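Long-range contact in protein LEC-6 (Caenorhabditis elegans, PDB 3VV1), which binds galactose-containing glycans as a galectin, with a preference for saccharides that also carry fucose: residues 98-112 with 124-136. Residues are numbered along the deposited sequence; the frame is centred on the assembly and turned at random.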
loop_
_atom_site.group_PDB
_atom_site.type_symbol
_atom_site.label_atom_id
_atom_site.label_comp_id
_atom_site.label_asym_id
_atom_site.label_seq_id
_atom_site.Cartn_x
_atom_site.Cartn_y
_atom_site.Cartn_z
ATOM N N ASP A 98 -0.821 15.321 -26.756
ATOM C CA ASP A 98 -0.018 16.487 -26.357
ATOM C C ASP A 98 1.429 16.088 -26.566
ATOM O O ASP A 98 1.877 15.048 -26.006
ATOM C CB ASP A 98 -0.165 16.865 -24.875
ATOM C CG ASP A 98 -1.526 17.405 -24.505
ATOM O OD1 ASP A 98 -2.273 17.873 -25.401
ATOM O OD2 ASP A 98 -1.801 17.398 -23.267
ATOM N N ARG A 99 2.188 16.891 -27.296
ATOM C CA ARG A 99 3.594 16.557 -27.538
ATOM C C ARG A 99 4.497 17.524 -26.809
ATOM O O ARG A 99 4.287 18.732 -26.889
ATOM C CB ARG A 99 3.889 16.553 -29.029
ATOM C CG ARG A 99 3.064 15.448 -29.686
ATOM C CD ARG A 99 3.339 15.152 -31.154
ATOM N NE ARG A 99 4.609 14.475 -31.340
ATOM C CZ ARG A 99 4.766 13.197 -31.724
ATOM N NH1 ARG A 99 3.750 12.376 -31.940
ATOM N NH2 ARG A 99 5.972 12.740 -31.858
ATOM N N HIS A 100 5.546 17.014 -26.166
ATOM C CA HIS A 100 6.513 17.815 -25.378
ATOM C C HIS A 100 7.894 17.384 -25.772
ATOM O O HIS A 100 8.085 16.319 -26.429
ATOM C CB HIS A 100 6.316 17.497 -23.880
ATOM C CG HIS A 100 4.937 17.835 -23.425
ATOM N ND1 HIS A 100 4.570 19.111 -23.146
ATOM C CD2 HIS A 100 3.826 17.027 -23.191
ATOM C CE1 HIS A 100 3.269 19.110 -22.745
ATOM N NE2 HIS A 100 2.802 17.847 -22.792
ATOM N N ALA A 101 8.851 18.164 -25.356
ATOM C CA ALA A 101 10.244 17.750 -25.512
ATOM C C ALA A 101 10.472 16.514 -24.646
ATOM O O ALA A 101 9.690 16.193 -23.715
ATOM C CB ALA A 101 11.180 18.873 -25.104
ATOM N N ASN A 102 11.525 15.777 -24.974
ATOM C CA ASN A 102 11.873 14.583 -24.178
ATOM C C ASN A 102 12.887 15.018 -23.119
ATOM O O ASN A 102 14.018 15.431 -23.463
ATOM C CB ASN A 102 12.490 13.501 -25.086
ATOM C CG ASN A 102 12.779 12.210 -24.335
ATOM O OD1 ASN A 102 12.596 12.122 -23.113
ATOM N ND2 ASN A 102 13.314 11.215 -25.043
ATOM N N PRO A 103 12.493 14.960 -21.840
ATOM C CA PRO A 103 13.411 15.435 -20.817
ATOM C C PRO A 103 14.396 14.348 -20.398
ATOM O O PRO A 103 15.274 14.601 -19.531
ATOM C CB PRO A 103 12.469 15.736 -19.658
ATOM C CG PRO A 103 11.372 14.694 -19.774
ATOM C CD PRO A 103 11.183 14.521 -21.291
ATOM N N PHE A 104 14.277 13.143 -20.973
ATOM C CA PHE A 104 15.108 12.033 -20.498
ATOM C C PHE A 104 16.241 11.706 -21.437
ATOM O O PHE A 104 16.123 11.915 -22.642
ATOM C CB PHE A 104 14.271 10.760 -20.345
ATOM C CG PHE A 104 13.009 10.960 -19.572
ATOM C CD1 PHE A 104 13.055 11.107 -18.158
ATOM C CD2 PHE A 104 11.763 10.952 -20.206
ATOM C CE1 PHE A 104 11.867 11.250 -17.421
ATOM C CE2 PHE A 104 10.582 11.109 -19.468
ATOM C CZ PHE A 104 10.630 11.266 -18.073
ATOM N N GLN A 105 17.294 11.140 -20.878
ATOM C CA GLN A 105 18.359 10.516 -21.671
ATOM C C GLN A 105 18.419 9.075 -21.219
ATOM O O GLN A 105 18.256 8.780 -20.000
ATOM C CB GLN A 105 19.692 11.192 -21.366
ATOM C CG GLN A 105 19.671 12.625 -21.886
ATOM C CD GLN A 105 20.940 13.378 -21.555
ATOM O OE1 GLN A 105 21.016 14.024 -20.519
ATOM N NE2 GLN A 105 21.946 13.284 -22.421
ATOM N N GLN A 106 18.675 8.167 -22.173
ATOM C CA GLN A 106 18.864 6.762 -21.803
ATOM C C GLN A 106 20.065 6.628 -20.878
ATOM O O GLN A 106 21.066 7.375 -21.010
ATOM C CB GLN A 106 18.895 5.828 -23.050
ATOM C CG GLN A 106 17.458 5.669 -23.659
ATOM C CD GLN A 106 17.464 5.290 -25.119
ATOM O OE1 GLN A 106 18.122 5.945 -25.922
ATOM N NE2 GLN A 106 16.726 4.243 -25.474
ATOM N N ASN A 107 19.945 5.698 -19.921
ATOM C CA ASN A 107 21.055 5.346 -19.019
ATOM C C ASN A 107 21.394 6.482 -18.001
ATOM O O ASN A 107 22.485 6.493 -17.455
ATOM C CB ASN A 107 22.271 4.823 -19.826
ATOM C CG ASN A 107 21.874 3.632 -20.731
ATOM O OD1 ASN A 107 21.405 2.627 -20.205
ATOM N ND2 ASN A 107 21.989 3.771 -22.080
ATOM N N LYS A 108 20.464 7.410 -17.792
ATOM C CA LYS A 108 20.541 8.370 -16.645
ATOM C C LYS A 108 19.362 8.128 -15.702
ATOM O O LYS A 108 18.393 7.526 -16.088
ATOM C CB LYS A 108 20.599 9.854 -17.134
ATOM C CG LYS A 108 21.772 10.245 -18.048
ATOM C CD LYS A 108 23.068 9.982 -17.335
ATOM C CE LYS A 108 24.280 10.649 -17.993
ATOM N NZ LYS A 108 25.544 10.372 -17.211
ATOM N N ILE A 109 19.487 8.536 -14.434
ATOM C CA ILE A 109 18.475 8.289 -13.435
ATOM C C ILE A 109 17.584 9.521 -13.301
ATOM O O ILE A 109 18.090 10.654 -13.254
ATOM C CB ILE A 109 19.101 7.971 -12.051
ATOM C CG1 ILE A 109 20.082 6.811 -12.162
ATOM C CG2 ILE A 109 17.990 7.647 -11.043
ATOM C CD1 ILE A 109 21.046 6.655 -11.009
ATOM N N TYR A 110 16.266 9.300 -13.207
ATOM C CA TYR A 110 15.316 10.421 -13.054
ATOM C C TYR A 110 14.312 10.099 -11.979
ATOM O O TYR A 110 13.829 8.952 -11.854
ATOM C CB TYR A 110 14.511 10.636 -14.381
ATOM C CG TYR A 110 15.457 11.040 -15.485
ATOM C CD1 TYR A 110 15.780 12.358 -15.677
ATOM C CD2 TYR A 110 16.068 10.076 -16.321
ATOM C CE1 TYR A 110 16.698 12.754 -16.621
ATOM C CE2 TYR A 110 16.975 10.452 -17.276
ATOM C CZ TYR A 110 17.320 11.798 -17.418
ATOM O OH TYR A 110 18.229 12.181 -18.368
ATOM N N THR A 111 13.919 11.137 -11.251
ATOM C CA THR A 111 12.786 11.082 -10.387
ATOM C C THR A 111 11.613 11.729 -11.107
ATOM O O THR A 111 11.650 12.916 -11.445
ATOM C CB THR A 111 13.075 11.762 -9.052
ATOM O OG1 THR A 111 14.077 11.031 -8.336
ATOM C CG2 THR A 111 11.771 11.839 -8.188
ATOM N N LEU A 112 10.609 10.919 -11.388
ATOM C CA LEU A 112 9.414 11.374 -12.192
ATOM C C LEU A 112 8.211 11.311 -11.315
ATOM O O LEU A 112 7.930 10.279 -10.686
ATOM C CB LEU A 112 9.250 10.433 -13.405
ATOM C CG LEU A 112 7.974 10.604 -14.246
ATOM C CD1 LEU A 112 8.053 11.972 -14.909
ATOM C CD2 LEU A 112 7.884 9.460 -15.317
ATOM N N PHE A 124 6.488 16.240 -12.963
ATOM C CA PHE A 124 7.782 16.810 -12.596
ATOM C C PHE A 124 8.889 15.847 -12.886
ATOM O O PHE A 124 8.727 14.657 -12.706
ATOM C CB PHE A 124 7.769 17.126 -11.075
ATOM C CG PHE A 124 6.657 18.077 -10.684
ATOM C CD1 PHE A 124 5.338 17.590 -10.571
ATOM C CD2 PHE A 124 6.904 19.443 -10.534
ATOM C CE1 PHE A 124 4.296 18.469 -10.245
ATOM C CE2 PHE A 124 5.841 20.358 -10.215
ATOM C CZ PHE A 124 4.557 19.821 -10.072
ATOM N N VAL A 125 10.030 16.388 -13.322
ATOM C CA VAL A 125 11.210 15.558 -13.563
ATOM C C VAL A 125 12.320 16.144 -12.704
ATOM O O VAL A 125 12.633 17.346 -12.835
ATOM C CB VAL A 125 11.576 15.581 -15.053
ATOM C CG1 VAL A 125 12.876 14.776 -15.273
ATOM C CG2 VAL A 125 10.449 14.939 -15.858
ATOM N N ASN A 126 12.871 15.365 -11.771
ATOM C CA ASN A 126 13.978 15.861 -10.932
ATOM C C ASN A 126 13.588 17.134 -10.196
ATOM O O ASN A 126 14.349 18.108 -10.092
ATOM C CB ASN A 126 15.334 15.975 -11.712
ATOM C CG ASN A 126 15.887 14.613 -12.126
ATOM O OD1 ASN A 126 15.363 13.592 -11.729
ATOM N ND2 ASN A 126 16.964 14.599 -12.855
ATOM N N GLY A 127 12.327 17.130 -9.798
ATOM C CA GLY A 127 11.771 18.216 -8.957
ATOM C C GLY A 127 11.224 19.417 -9.737
ATOM O O GLY A 127 10.475 20.246 -9.157
ATOM N N ALA A 128 11.590 19.540 -11.028
ATOM C CA ALA A 128 11.163 20.703 -11.831
ATOM C C ALA A 128 9.892 20.380 -12.597
ATOM O O ALA A 128 9.691 19.252 -13.106
ATOM C CB ALA A 128 12.222 21.112 -12.821
ATOM N N HIS A 129 8.999 21.350 -12.667
ATOM C CA HIS A 129 7.786 21.141 -13.445
ATOM C C HIS A 129 8.124 20.882 -14.904
ATOM O O HIS A 129 8.902 21.622 -15.517
ATOM C CB HIS A 129 6.869 22.354 -13.342
ATOM C CG HIS A 129 5.574 22.171 -14.059
ATOM N ND1 HIS A 129 5.356 22.604 -15.356
ATOM C CD2 HIS A 129 4.396 21.554 -13.638
ATOM C CE1 HIS A 129 4.091 22.252 -15.705
ATOM N NE2 HIS A 129 3.506 21.637 -14.663
ATOM N N PHE A 130 7.542 19.825 -15.449
ATOM C CA PHE A 130 7.779 19.440 -16.855
ATOM C C PHE A 130 6.548 19.743 -17.715
ATOM O O PHE A 130 6.668 20.387 -18.780
ATOM C CB PHE A 130 8.147 17.947 -16.920
ATOM C CG PHE A 130 8.160 17.421 -18.322
ATOM C CD1 PHE A 130 9.119 17.868 -19.250
ATOM C CD2 PHE A 130 7.202 16.514 -18.724
ATOM C CE1 PHE A 130 9.099 17.396 -20.548
ATOM C CE2 PHE A 130 7.142 16.098 -20.053
ATOM C CZ PHE A 130 8.127 16.523 -20.954
ATOM N N ALA A 131 5.368 19.264 -17.298
ATOM C CA ALA A 131 4.176 19.518 -18.122
ATOM C C ALA A 131 2.942 19.300 -17.279
ATOM O O ALA A 131 2.975 18.538 -16.325
ATOM C CB ALA A 131 4.121 18.527 -19.304
ATOM N N ASP A 132 1.861 19.948 -17.664
ATOM C CA ASP A 132 0.538 19.605 -17.182
ATOM C C ASP A 132 -0.226 18.799 -18.228
ATOM O O ASP A 132 -0.044 18.993 -19.474
ATOM C CB ASP A 132 -0.252 20.872 -16.922
ATOM C CG ASP A 132 0.037 21.477 -15.550
ATOM O OD1 ASP A 132 0.802 20.936 -14.732
ATOM O OD2 ASP A 132 -0.572 22.546 -15.288
ATOM N N PHE A 133 -1.092 17.891 -17.737
ATOM C CA PHE A 133 -2.015 17.181 -18.612
ATOM C C PHE A 133 -3.402 17.444 -18.038
ATOM O O PHE A 133 -3.674 17.118 -16.892
ATOM C CB PHE A 133 -1.715 15.669 -18.585
ATOM C CG PHE A 133 -2.628 14.873 -19.464
ATOM C CD1 PHE A 133 -2.495 14.944 -20.828
ATOM C CD2 PHE A 133 -3.643 14.086 -18.906
ATOM C CE1 PHE A 133 -3.341 14.189 -21.654
ATOM C CE2 PHE A 133 -4.480 13.332 -19.713
ATOM C CZ PHE A 133 -4.341 13.397 -21.100
ATOM N N VAL A 134 -4.296 17.993 -18.833
ATOM C CA VAL A 134 -5.669 18.232 -18.372
ATOM C C VAL A 134 -6.461 16.960 -18.663
ATOM O O VAL A 134 -6.657 16.607 -19.867
ATOM C CB VAL A 134 -6.258 19.454 -19.110
ATOM C CG1 VAL A 134 -7.748 19.596 -18.786
ATOM C CG2 VAL A 134 -5.490 20.743 -18.766
ATOM N N GLU A 135 -6.877 16.245 -17.629
ATOM C CA GLU A 135 -7.490 14.926 -17.858
ATOM C C GLU A 135 -8.844 15.065 -18.613
ATOM O O GLU A 135 -9.552 16.105 -18.553
ATOM C CB GLU A 135 -7.660 14.126 -16.536
ATOM C CG GLU A 135 -8.775 14.691 -15.645
ATOM C CD GLU A 135 -8.702 14.164 -14.226
ATOM O OE1 GLU A 135 -7.590 13.960 -13.713
ATOM O OE2 GLU A 135 -9.780 13.997 -13.601
ATOM N N ARG A 136 -9.146 14.029 -19.376
ATOM C CA ARG A 136 -10.337 14.002 -20.213
ATOM C C ARG A 136 -11.402 13.036 -19.696
ATOM O O ARG A 136 -12.521 13.027 -20.200
ATOM C CB ARG A 136 -9.872 13.613 -21.638
ATOM C CG ARG A 136 -9.027 14.655 -22.338
ATOM C CD ARG A 136 -7.677 14.110 -22.646
ATOM N NE ARG A 136 -6.852 15.075 -23.335
ATOM C CZ ARG A 136 -5.988 14.713 -24.300
ATOM N NH1 ARG A 136 -5.942 13.426 -24.628
ATOM N NH2 ARG A 136 -5.203 15.624 -24.916
HETATM O O HOH W 1 0.289 17.222 -21.642
HETATM O O HOH W 2 -3.680 18.491 -21.555
HETATM O O HOH W 3 -4.725 18.837 -24.867
HETATM O O HOH W 4 19.369 12.970 -13.694
HETATM O O HOH W 5 10.352 15.122 -9.900
#
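Pro103 lays its CG over one face of the Phe130 ring, 4.0 Å from the centroid, a CH-pi contact that suits a compact, rigid ring. The edge of that phenyl ring meets Ala101 O, 3.2 Å from Phe130 CZ. Ala131, small enough to sit beneath an imidazole, places CB 3.8 Å from the centroid of the His100 ring. Branched Val125 meets three neighbours: CG1 touches Tyr110 CD1, and CG2 touches Leu112 CD1 and Pro103 CG.

Asn126 N donates a hydrogen bond to Thr111 O (2.8 Å), while Asn126 OD1 accepts from Thr111 N (2.9 Å), almost in line with its C=O; CG beside the backbone N (chi1 -67°) carries the amide back to the strand. Asn126 thus imitates a strand residue from within a type I' turn, where its positive phi is well tolerated.

Water joins polar groups of strands 98-100 and 128-134: one molecule links Asp98 OD2, His100 NE2 and Asp132 O. Asp98 OD1 and Arg136 NH2 make a long salt bridge, with a second water joining them; Arg136 also donates to Ser96 O. These near-antiparallel strands, whose axes approach to 9.2 Å, face each other, one from each sheet of the galectin beta-sandwich, beside the glycan pocket that includes Arg99.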